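Long-range contacts in autoinducer 2 sensor kinase/phosphatase luxQ (Vibrio cholerae, PDB 3C38), which senses the quorum-sensing signal AI-2 through its partner LuxP, acting as a histidine kinase without the signal and as a phosphatase in its presence: residues 44-54 and 138-146; 60-69 and 84-94. One frame throughout, in Å; residues are numbered along the deposited sequence.

Contact 1: 44-54 and 138-146; sequences QDSTAKNASLI and MRRSSLIEA
In the part of this periplasmic sensor domain far from both termini, a member of the Cache clan, the end of the long helix 22-47 lies across strand 134-143 of the five-stranded antiparallel sheet, and Arg139 of that strand meets Gln44 and Asp45 of the helix. The Arg139 guanidinium takes Asp45 end-on, NH1 reaching OD1 at 3.0 Å and NH2 reaching OD2 at 2.9 Å, a bidentate salt bridge whose two planes are nonetheless turned 57° against each other. OD2 uses its syn lone pair, whereas OD1 is met by NH1 from above the carboxylate plane. OD1 also accepts from Ser141 OG on its anti side, so two donors grip one oxygen and fix the rotation of the carboxylate. Gln44 works in both directions: its OE1 accepts from Arg139 NH1, 2.6 Å away, while its NE2 gives a nearly straight bond (165°) to Arg139 O. With CG anti to the backbone N (chi1 164°) and the chain extended beyond it, the amide spans from helix to strand. NH1 thus serves Gln44 OE1 and Asp45 OD1 together, which holds the guanidinium in place. A type I turn, Thr47 to Asn50, leads on to helix 51-58, and the contact becomes apolar: Leu53 CD2 touches Leu143 CD2 at 3.5 Å, the two side chains crossing at about a right angle, next to Ile86 of strand 83-88, two places along the sheet. A water bridges the chain segments between these two regions, donating to Ala48 O at 2.7 Å and accepting from Ile144 N.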
loop_
_atom_site.group_PDB
_atom_site.type_symbol
_atom_site.label_atom_id
_atom_site.label_comp_id
_atom_site.label_asym_id
_atom_site.label_seq_id
_atom_site.Cartn_x
_atom_site.Cartn_y
_atom_site.Cartn_z
ATOM N N GLN A 44 4.864 -0.561 -11.694
ATOM C CA GLN A 44 3.765 -1.435 -12.088
ATOM C C GLN A 44 3.444 -1.284 -13.578
ATOM O O GLN A 44 3.476 -2.265 -14.330
ATOM C CB GLN A 44 2.510 -1.132 -11.254
ATOM C CG GLN A 44 1.223 -1.704 -11.841
ATOM C CD GLN A 44 0.006 -1.533 -10.938
ATOM O OE1 GLN A 44 -0.219 -0.466 -10.357
ATOM N NE2 GLN A 44 -0.796 -2.590 -10.835
ATOM N N ASP A 45 3.141 -0.055 -13.993
ATOM C CA ASP A 45 2.793 0.230 -15.384
ATOM C C ASP A 45 3.899 -0.077 -16.389
ATOM O O ASP A 45 3.634 -0.392 -17.556
ATOM C CB ASP A 45 2.362 1.689 -15.527
ATOM C CG ASP A 45 1.015 1.950 -14.903
ATOM O OD1 ASP A 45 0.272 0.974 -14.701
ATOM O OD2 ASP A 45 0.688 3.117 -14.632
ATOM N N SER A 46 5.136 0.010 -15.926
ATOM C CA SER A 46 6.287 -0.267 -16.765
ATOM C C SER A 46 6.449 -1.777 -16.922
ATOM O O SER A 46 6.765 -2.278 -18.002
ATOM C CB SER A 46 7.542 0.327 -16.129
ATOM O OG SER A 46 8.630 0.247 -17.021
ATOM N N THR A 47 6.225 -2.505 -15.838
ATOM C CA THR A 47 6.345 -3.952 -15.872
ATOM C C THR A 47 5.162 -4.569 -16.609
ATOM O O THR A 47 5.259 -5.669 -17.148
ATOM C CB THR A 47 6.404 -4.520 -14.456
ATOM O OG1 THR A 47 7.562 -4.003 -13.792
ATOM C CG2 THR A 47 6.478 -6.039 -14.486
ATOM N N ALA A 48 4.047 -3.845 -16.636
ATOM C CA ALA A 48 2.839 -4.318 -17.299
ATOM C C ALA A 48 3.064 -4.408 -18.804
ATOM O O ALA A 48 2.300 -5.068 -19.517
ATOM C CB ALA A 48 1.671 -3.378 -17.001
ATOM N N LYS A 49 4.116 -3.745 -19.280
ATOM C CA LYS A 49 4.443 -3.737 -20.701
ATOM C C LYS A 49 5.700 -4.536 -21.041
ATOM O O LYS A 49 6.238 -4.420 -22.140
ATOM C CB LYS A 49 4.592 -2.292 -21.181
ATOM C CG LYS A 49 3.285 -1.534 -21.134
ATOM C CD LYS A 49 3.434 -0.093 -21.552
ATOM C CE LYS A 49 2.066 0.542 -21.715
ATOM N NZ LYS A 49 2.144 1.991 -22.027
ATOM N N ASN A 50 6.167 -5.355 -20.109
ATOM C CA ASN A 50 7.365 -6.135 -20.363
ATOM C C ASN A 50 7.033 -7.438 -21.072
ATOM O O ASN A 50 6.429 -8.334 -20.486
ATOM C CB ASN A 50 8.091 -6.439 -19.057
ATOM C CG ASN A 50 9.435 -7.094 -19.281
ATOM O OD1 ASN A 50 9.537 -8.116 -19.964
ATOM N ND2 ASN A 50 10.478 -6.512 -18.705
ATOM N N ALA A 51 7.437 -7.537 -22.336
ATOM C CA ALA A 51 7.196 -8.730 -23.138
ATOM C C ALA A 51 7.450 -9.988 -22.319
ATOM O O ALA A 51 6.627 -10.910 -22.309
ATOM C CB ALA A 51 8.092 -8.720 -24.359
ATOM N N SER A 52 8.591 -10.024 -21.633
ATOM C CA SER A 52 8.939 -11.173 -20.803
ATOM C C SER A 52 7.730 -11.566 -19.961
ATOM O O SER A 52 7.306 -12.721 -19.966
ATOM C CB SER A 52 10.115 -10.834 -19.884
ATOM O OG SER A 52 11.237 -10.405 -20.628
ATOM N N LEU A 53 7.174 -10.597 -19.241
ATOM C CA LEU A 53 6.010 -10.861 -18.411
ATOM C C LEU A 53 4.876 -11.407 -19.263
ATOM O O LEU A 53 4.317 -12.459 -18.964
ATOM C CB LEU A 53 5.541 -9.585 -17.707
ATOM C CG LEU A 53 4.193 -9.698 -16.980
ATOM C CD1 LEU A 53 4.252 -10.808 -15.947
ATOM C CD2 LEU A 53 3.844 -8.374 -16.319
ATOM N N ILE A 54 4.544 -10.690 -20.331
ATOM C CA ILE A 54 3.457 -11.101 -21.205
ATOM C C ILE A 54 3.602 -12.516 -21.754
ATOM O O ILE A 54 2.637 -13.283 -21.744
ATOM C CB ILE A 54 3.286 -10.130 -22.388
ATOM C CG1 ILE A 54 2.949 -8.732 -21.873
ATOM C CG2 ILE A 54 2.161 -10.605 -23.286
ATOM C CD1 ILE A 54 1.615 -8.644 -21.157
ATOM N N MET A 138 -4.553 -0.930 -3.339
ATOM C CA MET A 138 -4.351 -1.761 -4.506
ATOM C C MET A 138 -4.521 -1.004 -5.798
ATOM O O MET A 138 -5.220 0.007 -5.854
ATOM C CB MET A 138 -5.307 -2.945 -4.497
ATOM C CG MET A 138 -4.891 -4.057 -3.577
ATOM S SD MET A 138 -5.790 -5.534 -3.987
ATOM C CE MET A 138 -5.111 -5.916 -5.562
ATOM N N ARG A 139 -3.874 -1.512 -6.838
ATOM C CA ARG A 139 -3.946 -0.894 -8.150
ATOM C C ARG A 139 -3.821 -1.966 -9.224
ATOM O O ARG A 139 -3.049 -2.918 -9.087
ATOM C CB ARG A 139 -2.847 0.159 -8.292
ATOM C CG ARG A 139 -2.958 1.016 -9.541
ATOM C CD ARG A 139 -2.006 2.191 -9.453
ATOM N NE ARG A 139 -2.055 3.021 -10.653
ATOM C CZ ARG A 139 -1.484 2.691 -11.806
ATOM N NH1 ARG A 139 -0.813 1.548 -11.910
ATOM N NH2 ARG A 139 -1.587 3.505 -12.847
ATOM N N ARG A 140 -4.603 -1.805 -10.288
ATOM C CA ARG A 140 -4.620 -2.757 -11.401
ATOM C C ARG A 140 -3.998 -2.170 -12.678
ATOM O O ARG A 140 -4.203 -1.004 -13.005
ATOM C CB ARG A 140 -6.075 -3.158 -11.695
ATOM C CG ARG A 140 -6.232 -4.346 -12.611
ATOM C CD ARG A 140 -7.694 -4.570 -12.996
ATOM N NE ARG A 140 -8.207 -3.469 -13.797
ATOM C CZ ARG A 140 -9.232 -3.567 -14.637
ATOM N NH1 ARG A 140 -9.864 -4.724 -14.792
ATOM N NH2 ARG A 140 -9.618 -2.503 -15.333
ATOM N N SER A 141 -3.243 -2.984 -13.403
ATOM C CA SER A 141 -2.646 -2.528 -14.650
ATOM C C SER A 141 -2.850 -3.581 -15.743
ATOM O O SER A 141 -2.433 -4.731 -15.607
ATOM C CB SER A 141 -1.152 -2.245 -14.460
ATOM O OG SER A 141 -0.620 -1.578 -15.596
ATOM N N SER A 142 -3.494 -3.173 -16.829
ATOM C CA SER A 142 -3.778 -4.072 -17.947
ATOM C C SER A 142 -2.531 -4.735 -18.512
ATOM O O SER A 142 -1.487 -4.104 -18.639
ATOM C CB SER A 142 -4.482 -3.294 -19.059
ATOM O OG SER A 142 -5.520 -2.479 -18.527
ATOM N N LEU A 143 -2.642 -6.017 -18.839
ATOM C CA LEU A 143 -1.532 -6.769 -19.422
ATOM C C LEU A 143 -1.926 -7.058 -20.862
ATOM O O LEU A 143 -2.680 -7.993 -21.136
ATOM C CB LEU A 143 -1.309 -8.085 -18.675
ATOM C CG LEU A 143 -0.799 -7.968 -17.241
ATOM C CD1 LEU A 143 -0.791 -9.334 -16.579
ATOM C CD2 LEU A 143 0.601 -7.367 -17.246
ATOM N N ILE A 144 -1.425 -6.238 -21.779
ATOM C CA ILE A 144 -1.732 -6.387 -23.193
ATOM C C ILE A 144 -0.605 -7.106 -23.922
ATOM O O ILE A 144 0.499 -7.240 -23.397
ATOM C CB ILE A 144 -2.006 -5.008 -23.806
ATOM C CG1 ILE A 144 -3.224 -4.404 -23.099
ATOM C CG2 ILE A 144 -2.262 -5.122 -25.300
ATOM C CD1 ILE A 144 -3.428 -2.927 -23.325
ATOM N N GLU A 145 -0.873 -7.584 -25.128
ATOM C CA GLU A 145 0.160 -8.308 -25.845
ATOM C C GLU A 145 0.622 -7.632 -27.130
ATOM O O GLU A 145 -0.133 -6.893 -27.767
ATOM C CB GLU A 145 -0.322 -9.722 -26.140
ATOM C CG GLU A 145 0.785 -10.741 -26.103
ATOM C CD GLU A 145 0.863 -11.543 -27.367
ATOM O OE1 GLU A 145 -0.065 -11.430 -28.198
ATOM O OE2 GLU A 145 1.848 -12.293 -27.527
ATOM N N ALA A 146 1.873 -7.899 -27.495
ATOM C CA ALA A 146 2.496 -7.333 -28.687
ATOM C C ALA A 146 1.542 -7.019 -29.840
ATOM O O ALA A 146 1.004 -7.923 -30.487
ATOM C CB ALA A 146 3.611 -8.256 -29.169
HETATM O O HOH W 1 0.481 -4.194 -21.351
#

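Contact 2: 60-69 and 84-94; sequences RDSSRLDEFF and RFISSHDNILW
Trp94 belongs to a classic beta bulge, where it and Leu93 both face Ile86, and from there its indole meets Leu65, Asp66 and Phe69 of helix 65-74. The bulge lies in the hairpin of strands 83-88 and 91-95, which forms one margin of the five-stranded antiparallel sheet of the Cache-type domain. The indole is held along its length by these three helix residues, spaced over one turn. At the pyrrole end Leu65 lays its CB over the five-membered ring, a CH-pi contact 4.0 Å from the centroid and only 12° off the normal. At the benzo end the Phe69 ring lies nearly parallel (16°) to the six-membered ring but slid aside, with centroids 4.6 Å apart and little overlap. At the edge of the five-membered ring NE1 donates to Asp66 OD1 at 2.8 Å; the oxygen sits in the indole plane, yet the nitrogen approaches from above the carboxylate plane, the two planes being well turned from each other. Trp94 CG stands anti to the backbone N (chi1 -177°), which carries the indole out toward the helix. Phe69 is shared: its CD1 meets Arg84 CD at 3.5 Å and also lies over one face of that guanidinium, whose NH2 forms a salt bridge with Asp73. Nearer the turn, Arg60 spreads its own guanidinium against Leu93, with Leu93 CD1 over the centre of one face, 3.2 Å from CZ.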
loop_
_atom_site.group_PDB
_atom_site.type_symbol
_atom_site.label_atom_id
_atom_site.label_comp_id
_atom_site.label_asym_id
_atom_site.label_seq_id
_atom_site.Cartn_x
_atom_site.Cartn_y
_atom_site.Cartn_z
ATOM N N ARG A 60 0.893 -19.570 -19.640
ATOM C CA ARG A 60 0.106 -20.058 -18.532
ATOM C C ARG A 60 1.002 -20.925 -17.653
ATOM O O ARG A 60 0.520 -21.755 -16.881
ATOM C CB ARG A 60 -1.068 -20.874 -19.067
ATOM C CG ARG A 60 -2.426 -20.352 -18.652
ATOM C CD ARG A 60 -2.703 -18.946 -19.158
ATOM N NE ARG A 60 -4.056 -18.529 -18.791
ATOM C CZ ARG A 60 -4.637 -17.393 -19.171
ATOM N NH1 ARG A 60 -3.992 -16.528 -19.938
ATOM N NH2 ARG A 60 -5.874 -17.121 -18.783
ATOM N N ASP A 61 2.314 -20.741 -17.798
ATOM C CA ASP A 61 3.276 -21.479 -16.998
ATOM C C ASP A 61 3.338 -20.705 -15.683
ATOM O O ASP A 61 4.289 -19.963 -15.417
ATOM C CB ASP A 61 4.641 -21.510 -17.701
ATOM C CG ASP A 61 5.651 -22.418 -17.004
ATOM O OD1 ASP A 61 6.700 -22.718 -17.617
ATOM O OD2 ASP A 61 5.404 -22.825 -15.846
ATOM N N SER A 62 2.271 -20.861 -14.898
ATOM C CA SER A 62 2.104 -20.224 -13.596
ATOM C C SER A 62 3.432 -20.112 -12.872
ATOM O O SER A 62 3.822 -19.048 -12.390
ATOM C CB SER A 62 1.135 -21.052 -12.746
ATOM O OG SER A 62 1.506 -22.424 -12.758
ATOM N N SER A 63 4.132 -21.234 -12.822
ATOM C CA SER A 63 5.406 -21.304 -12.145
ATOM C C SER A 63 6.557 -20.564 -12.821
ATOM O O SER A 63 7.586 -20.333 -12.191
ATOM C CB SER A 63 5.769 -22.771 -11.932
ATOM O OG SER A 63 4.768 -23.416 -11.162
ATOM N N ARG A 64 6.405 -20.185 -14.087
ATOM C CA ARG A 64 7.485 -19.471 -14.767
ATOM C C ARG A 64 7.461 -17.993 -14.401
ATOM O O ARG A 64 8.508 -17.350 -14.278
ATOM C CB ARG A 64 7.374 -19.601 -16.288
ATOM C CG ARG A 64 8.616 -19.074 -17.006
ATOM C CD ARG A 64 8.300 -18.452 -18.359
ATOM N NE ARG A 64 7.666 -19.391 -19.274
ATOM C CZ ARG A 64 7.434 -19.136 -20.557
ATOM N NH1 ARG A 64 7.788 -17.969 -21.075
ATOM N NH2 ARG A 64 6.850 -20.048 -21.321
ATOM N N LEU A 65 6.254 -17.461 -14.242
ATOM C CA LEU A 65 6.061 -16.066 -13.877
ATOM C C LEU A 65 6.814 -15.769 -12.580
ATOM O O LEU A 65 7.120 -14.615 -12.277
ATOM C CB LEU A 65 4.573 -15.794 -13.674
ATOM C CG LEU A 65 3.652 -16.151 -14.841
ATOM C CD1 LEU A 65 2.291 -16.572 -14.308
ATOM C CD2 LEU A 65 3.533 -14.964 -15.782
ATOM N N ASP A 66 7.115 -16.817 -11.821
ATOM C CA ASP A 66 7.818 -16.654 -10.559
ATOM C C ASP A 66 9.233 -16.064 -10.673
ATOM O O ASP A 66 9.506 -15.050 -10.028
ATOM C CB ASP A 66 7.832 -17.980 -9.779
ATOM C CG ASP A 66 6.458 -18.343 -9.209
ATOM O OD1 ASP A 66 5.796 -17.455 -8.628
ATOM O OD2 ASP A 66 6.043 -19.517 -9.329
ATOM N N GLU A 67 10.137 -16.649 -11.470
ATOM C CA GLU A 67 11.476 -16.047 -11.550
ATOM C C GLU A 67 11.402 -14.631 -12.086
ATOM O O GLU A 67 12.204 -13.777 -11.708
ATOM C CB GLU A 67 12.467 -16.808 -12.451
ATOM C CG GLU A 67 13.709 -15.899 -12.742
ATOM C CD GLU A 67 14.904 -16.573 -13.409
ATOM O OE1 GLU A 67 15.063 -17.805 -13.279
ATOM O OE2 GLU A 67 15.709 -15.847 -14.042
ATOM N N PHE A 68 10.453 -14.383 -12.982
ATOM C CA PHE A 68 10.327 -13.057 -13.566
ATOM C C PHE A 68 10.218 -11.951 -12.523
ATOM O O PHE A 68 11.069 -11.061 -12.467
ATOM C CB PHE A 68 9.118 -12.974 -14.495
ATOM C CG PHE A 68 8.877 -11.593 -15.023
ATOM C CD1 PHE A 68 9.676 -11.067 -16.028
ATOM C CD2 PHE A 68 7.891 -10.788 -14.466
ATOM C CE1 PHE A 68 9.501 -9.758 -16.468
ATOM C CE2 PHE A 68 7.708 -9.477 -14.898
ATOM C CZ PHE A 68 8.515 -8.961 -15.902
ATOM N N PHE A 69 9.171 -11.997 -11.705
ATOM C CA PHE A 69 8.976 -10.977 -10.682
ATOM C C PHE A 69 10.125 -10.963 -9.692
ATOM O O PHE A 69 10.443 -9.926 -9.109
ATOM C CB PHE A 69 7.643 -11.195 -9.965
ATOM C CG PHE A 69 6.457 -10.823 -10.798
ATOM C CD1 PHE A 69 6.154 -9.488 -11.034
ATOM C CD2 PHE A 69 5.683 -11.801 -11.404
ATOM C CE1 PHE A 69 5.097 -9.134 -11.866
ATOM C CE2 PHE A 69 4.624 -11.458 -12.240
ATOM C CZ PHE A 69 4.332 -10.122 -12.470
ATOM N N ARG A 84 1.504 -9.211 -5.116
ATOM C CA ARG A 84 1.211 -9.156 -6.538
ATOM C C ARG A 84 0.443 -10.404 -6.942
ATOM O O ARG A 84 0.670 -11.483 -6.404
ATOM C CB ARG A 84 2.499 -9.151 -7.365
ATOM C CG ARG A 84 3.350 -7.901 -7.345
ATOM C CD ARG A 84 4.156 -7.869 -8.637
ATOM N NE ARG A 84 5.206 -6.858 -8.671
ATOM C CZ ARG A 84 6.381 -6.976 -8.059
ATOM N NH1 ARG A 84 6.665 -8.068 -7.353
ATOM N NH2 ARG A 84 7.281 -6.006 -8.163
ATOM N N PHE A 85 -0.466 -10.255 -7.894
ATOM C CA PHE A 85 -1.197 -11.395 -8.424
ATOM C C PHE A 85 -1.807 -10.973 -9.758
ATOM O O PHE A 85 -2.134 -9.800 -9.960
ATOM C CB PHE A 85 -2.251 -11.906 -7.424
ATOM C CG PHE A 85 -3.412 -10.989 -7.227
ATOM C CD1 PHE A 85 -4.436 -10.931 -8.165
ATOM C CD2 PHE A 85 -3.490 -10.183 -6.093
ATOM C CE1 PHE A 85 -5.516 -10.094 -7.976
ATOM C CE2 PHE A 85 -4.570 -9.337 -5.892
ATOM C CZ PHE A 85 -5.586 -9.291 -6.834
ATOM N N ILE A 86 -1.919 -11.924 -10.679
ATOM C CA ILE A 86 -2.465 -11.644 -12.003
ATOM C C ILE A 86 -3.845 -12.259 -12.182
ATOM O O ILE A 86 -4.047 -13.443 -11.920
ATOM C CB ILE A 86 -1.519 -12.173 -13.103
ATOM C CG1 ILE A 86 -0.160 -11.485 -12.987
ATOM C CG2 ILE A 86 -2.108 -11.912 -14.479
ATOM C CD1 ILE A 86 0.876 -12.019 -13.947
ATOM N N SER A 87 -4.790 -11.436 -12.623
ATOM C CA SER A 87 -6.159 -11.876 -12.836
ATOM C C SER A 87 -6.563 -11.919 -14.310
ATOM O O SER A 87 -5.990 -11.242 -15.161
ATOM C CB SER A 87 -7.139 -10.960 -12.093
ATOM O OG SER A 87 -8.053 -10.325 -12.989
ATOM N N SER A 88 -7.566 -12.739 -14.585
ATOM C CA SER A 88 -8.136 -12.895 -15.909
ATOM C C SER A 88 -9.569 -13.233 -15.539
ATOM O O SER A 88 -9.918 -14.400 -15.361
ATOM C CB SER A 88 -7.476 -14.052 -16.656
ATOM O OG SER A 88 -7.776 -13.965 -18.041
ATOM N N HIS A 89 -10.384 -12.193 -15.402
ATOM C CA HIS A 89 -11.766 -12.337 -14.972
ATOM C C HIS A 89 -11.654 -12.822 -13.524
ATOM O O HIS A 89 -10.582 -12.728 -12.922
ATOM C CB HIS A 89 -12.521 -13.342 -15.847
ATOM C CG HIS A 89 -12.388 -13.071 -17.310
ATOM N ND1 HIS A 89 -12.565 -11.814 -17.849
ATOM C CD2 HIS A 89 -12.058 -13.879 -18.344
ATOM C CE1 HIS A 89 -12.345 -11.860 -19.151
ATOM N NE2 HIS A 89 -12.036 -13.103 -19.478
ATOM N N ASP A 90 -12.737 -13.337 -12.958
ATOM C CA ASP A 90 -12.699 -13.792 -11.574
ATOM C C ASP A 90 -11.688 -14.909 -11.333
ATOM O O ASP A 90 -11.648 -15.493 -10.250
ATOM C CB ASP A 90 -14.084 -14.254 -11.133
ATOM C CG ASP A 90 -15.157 -13.230 -11.424
ATOM O OD1 ASP A 90 -15.020 -12.069 -10.972
ATOM O OD2 ASP A 90 -16.143 -13.585 -12.106
ATOM N N ASN A 91 -10.872 -15.210 -12.333
ATOM C CA ASN A 91 -9.881 -16.266 -12.187
ATOM C C ASN A 91 -8.552 -15.650 -11.736
ATOM O O ASN A 91 -8.306 -14.456 -11.947
ATOM C CB ASN A 91 -9.720 -17.011 -13.525
ATOM C CG ASN A 91 -9.065 -18.387 -13.370
ATOM O OD1 ASN A 91 -9.149 -19.010 -12.312
ATOM N ND2 ASN A 91 -8.433 -18.870 -14.436
ATOM N N ILE A 92 -7.712 -16.458 -11.094
ATOM C CA ILE A 92 -6.409 -15.996 -10.634
ATOM C C ILE A 92 -5.385 -16.933 -11.263
ATOM O O ILE A 92 -5.227 -18.080 -10.835
ATOM C CB ILE A 92 -6.278 -16.057 -9.087
ATOM C CG1 ILE A 92 -7.391 -15.243 -8.422
ATOM C CG2 ILE A 92 -4.934 -15.494 -8.656
ATOM C CD1 ILE A 92 -7.281 -13.757 -8.629
ATOM N N LEU A 93 -4.702 -16.441 -12.290
ATOM C CA LEU A 93 -3.710 -17.231 -13.000
ATOM C C LEU A 93 -2.439 -17.357 -12.185
ATOM O O LEU A 93 -1.776 -18.397 -12.214
ATOM C CB LEU A 93 -3.383 -16.585 -14.351
ATOM C CG LEU A 93 -4.526 -16.349 -15.343
ATOM C CD1 LEU A 93 -3.996 -15.622 -16.572
ATOM C CD2 LEU A 93 -5.154 -17.675 -15.733
ATOM N N TRP A 94 -2.098 -16.296 -11.458
ATOM C CA TRP A 94 -0.888 -16.298 -10.650
ATOM C C TRP A 94 -1.029 -15.479 -9.363
ATOM O O TRP A 94 -1.878 -14.589 -9.262
ATOM C CB TRP A 94 0.278 -15.767 -11.481
ATOM C CG TRP A 94 1.591 -15.802 -10.774
ATOM C CD1 TRP A 94 2.407 -16.882 -10.608
ATOM C CD2 TRP A 94 2.248 -14.698 -10.139
ATOM N NE1 TRP A 94 3.540 -16.517 -9.913
ATOM C CE2 TRP A 94 3.467 -15.182 -9.615
ATOM C CE3 TRP A 94 1.925 -13.346 -9.966
ATOM C CZ2 TRP A 94 4.363 -14.360 -8.924
ATOM C CZ3 TRP A 94 2.814 -12.530 -9.280
ATOM C CH2 TRP A 94 4.021 -13.040 -8.769
HETATM O O HOH W 2 -8.264 -15.741 -20.481
#

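Contacts 1 and 2 illustrate how one sheet can gather several successive helices: both dock helical segments on the same five-stranded sheet, and their centres are 12 Å apart. Helices 51-58 and 65-74 follow each other in the chain, and Leu53 of contact 1 joins them to contact 2, its CB meeting Phe68 CZ and its CD1 meeting Phe69 CZ, each at 3.5 Å. On the sheet itself Leu143 CD1 packs against Ile86 CG2 at 3.6 Å, so these hydrophobic residues make a continuous layer. Away from the helical segments, Met138 CE and Phe85 CE2 meet at 3.5 Å. The polar network of contact 1 and the indole bond of contact 2 thus border a common apolar core.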